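Local coordinates for ABC transporter substrate binding protein (Ribose) (Agrobacterium vitis, PDB 4WUT) that probably binds sugars for uptake by an ABC transporter, as a solute-binding protein caught here with D-fucose in its pocket, at residues K119-E122 with K123-Q126. Numbering follows the deposited sequence.
Sequences KDAE and KYYQ
Ala121 meets both Tyr124 and Tyr125 in a short run of 3-10 turns, part of the connection between parallel strands 110-113 and 127-130 of the periplasmic binding protein fold. One turn is closed by the amide N of Tyr124, which donates to Ala121 O at 2.9 Å. The turn before it is held by Glu122 N on Lys119 O, 3.0 Å. Around this backbone the two rings take different sides of Ala121. Tyr124 brings CD2 to 3.5 Å from Ala121 CA, while CE2 of the same ring nears Asp120 O. With CG set between its backbone N and carbonyl carbon (chi1 62°), Tyr125 folds back toward the Ala121 carbonyl, where its CD1 comes within 3.3 Å of Ala121 O, and Glu122 O lies over one ring face, toward the rim. Glu122 and Lys123, both exposed, run side by side, their salt bridge long at 3.9 Å between OE2 and NZ. Further out, Tyr124 packs on helix 97-105 and meets the Trp104 ring, whereas Tyr125 rests on Val110 and Ile112 and receives a cation-pi contact from Lys289. The same lysine also reaches the backbone, its NZ hydrogen-bonded to Tyr125 O.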
ATOM      1  N   LYS A 119       6.453  -8.835  14.581  1.00 23.91           N
ATOM      2  CA  LYS A 119       7.299 -10.021  14.815  1.00 30.18           C
ATOM      3  C   LYS A 119       6.632 -11.025  15.755  1.00 30.38           C
ATOM      4  O   LYS A 119       6.759 -12.237  15.581  1.00 32.52           O
ATOM      5  CB  LYS A 119       8.635  -9.587  15.409  1.00 33.59           C
ATOM      6  CG  LYS A 119       9.465  -8.706  14.497  1.00 43.96           C
ATOM      7  CD  LYS A 119      10.268  -9.522  13.481  1.00 48.94           C
ATOM      8  CE  LYS A 119      11.300 -10.418  14.154  1.00 49.48           C
ATOM      9  NZ  LYS A 119      12.249 -11.045  13.175  1.00 49.88           N
ATOM     10  N   ASP A 120       5.912 -10.512  16.747  1.00 31.49           N
ATOM     11  CA  ASP A 120       5.181 -11.347  17.699  1.00 40.04           C
ATOM     12  C   ASP A 120       4.328 -12.427  17.017  1.00 35.47           C
ATOM     13  O   ASP A 120       4.065 -13.476  17.602  1.00 39.21           O
ATOM     14  CB  ASP A 120       4.266 -10.470  18.564  1.00 40.14           C
ATOM     15  CG  ASP A 120       5.039  -9.546  19.506  1.00 46.22           C
ATOM     16  OD1 ASP A 120       6.213  -9.845  19.815  1.00 43.57           O
ATOM     17  OD2 ASP A 120       4.463  -8.520  19.938  1.00 46.23           O
ATOM     18  N   ALA A 121       3.908 -12.173  15.780  1.00 22.18           N
ATOM     19  CA  ALA A 121       2.905 -12.988  15.107  1.00 18.26           C
ATOM     20  C   ALA A 121       3.515 -14.014  14.161  1.00 17.93           C
ATOM     21  O   ALA A 121       2.792 -14.670  13.424  1.00 16.61           O
ATOM     22  CB  ALA A 121       1.949 -12.077  14.296  1.00 17.18           C
ATOM     23  N   GLU A 122       4.840 -14.103  14.131  1.00 28.29           N
ATOM     24  CA  GLU A 122       5.522 -14.829  13.052  1.00 33.29           C
ATOM     25  C   GLU A 122       5.073 -16.288  12.948  1.00 27.34           C
ATOM     26  O   GLU A 122       4.996 -16.859  11.853  1.00 27.51           O
ATOM     27  CB  GLU A 122       7.041 -14.766  13.256  1.00 32.15           C
ATOM     28  CG  GLU A 122       7.522 -15.257  14.615  1.00 38.68           C
ATOM     29  CD  GLU A 122       9.025 -15.106  14.779  1.00 45.43           C
ATOM     30  OE1 GLU A 122       9.689 -14.706  13.792  1.00 50.83           O
ATOM     31  OE2 GLU A 122       9.535 -15.366  15.888  1.00 47.04           O
ATOM     32  N   LYS A 123       4.749 -16.867  14.091  1.00 21.18           N
ATOM     33  CA  LYS A 123       4.402 -18.286  14.189  1.00 23.81           C
ATOM     34  C   LYS A 123       3.007 -18.601  13.658  1.00 27.87           C
ATOM     35  O   LYS A 123       2.658 -19.775  13.510  1.00 25.27           O
ATOM     36  CB  LYS A 123       4.464 -18.747  15.643  1.00 33.12           C
ATOM     37  CG  LYS A 123       5.796 -18.481  16.323  1.00 41.22           C
ATOM     38  CD  LYS A 123       5.960 -19.321  17.587  1.00 41.05           C
ATOM     39  CE  LYS A 123       7.434 -19.470  17.977  1.00 47.79           C
ATOM     40  NZ  LYS A 123       8.103 -18.155  18.205  1.00 50.88           N
ATOM     41  N   TYR A 124       2.208 -17.560  13.410  1.00 17.32           N
ATOM     42  CA  TYR A 124       0.784 -17.734  13.222  1.00 18.57           C
ATOM     43  C   TYR A 124       0.310 -17.641  11.774  1.00 20.42           C
ATOM     44  O   TYR A 124      -0.861 -17.866  11.513  1.00 17.06           O
ATOM     45  CB  TYR A 124       0.026 -16.688  14.054  1.00 17.11           C
ATOM     46  CG  TYR A 124       0.394 -16.663  15.512  1.00 21.75           C
ATOM     47  CD1 TYR A 124       0.526 -17.836  16.239  1.00 22.00           C
ATOM     48  CD2 TYR A 124       0.613 -15.454  16.163  1.00 24.52           C
ATOM     49  CE1 TYR A 124       0.865 -17.805  17.581  1.00 24.57           C
ATOM     50  CE2 TYR A 124       0.954 -15.410  17.492  1.00 25.78           C
ATOM     51  CZ  TYR A 124       1.066 -16.579  18.196  1.00 22.87           C
ATOM     52  OH  TYR A 124       1.410 -16.543  19.525  1.00 30.43           O
ATOM     53  N   TYR A 125       1.198 -17.291  10.847  1.00 16.26           N
ATOM     54  CA  TYR A 125       0.845 -17.235   9.428  1.00 13.86           C
ATOM     55  C   TYR A 125       1.970 -17.831   8.615  1.00 15.19           C
ATOM     56  O   TYR A 125       3.103 -17.957   9.109  1.00 15.57           O
ATOM     57  CB  TYR A 125       0.575 -15.793   8.969  1.00 15.05           C
ATOM     58  CG  TYR A 125       1.761 -14.845   9.099  1.00 13.60           C
ATOM     59  CD1 TYR A 125       2.009 -14.186  10.294  1.00 14.44           C
ATOM     60  CD2 TYR A 125       2.584 -14.588   8.029  1.00 21.07           C
ATOM     61  CE1 TYR A 125       3.062 -13.321  10.427  1.00 17.44           C
ATOM     62  CE2 TYR A 125       3.656 -13.721   8.146  1.00 23.70           C
ATOM     63  CZ  TYR A 125       3.880 -13.070   9.343  1.00 18.88           C
ATOM     64  OH  TYR A 125       4.953 -12.210   9.452  1.00 21.48           O
ATOM     65  N   GLN A 126       1.667 -18.210   7.376  1.00 13.32           N
ATOM     66  CA  GLN A 126       2.600 -19.037   6.626  1.00 14.24           C
ATOM     67  C   GLN A 126       3.297 -18.362   5.452  1.00 14.13           C
ATOM     68  O   GLN A 126       4.260 -18.899   4.934  1.00 18.31           O
ATOM     69  CB  GLN A 126       1.938 -20.342   6.165  1.00 15.15           C
ATOM     70  CG  GLN A 126       1.491 -21.230   7.291  1.00 16.02           C
ATOM     71  CD  GLN A 126       0.168 -20.808   7.882  1.00 17.03           C
ATOM     72  OE1 GLN A 126      -0.775 -20.546   7.151  1.00 17.02           O
ATOM     73  NE2 GLN A 126       0.093 -20.719   9.207  1.00 16.82           N
TER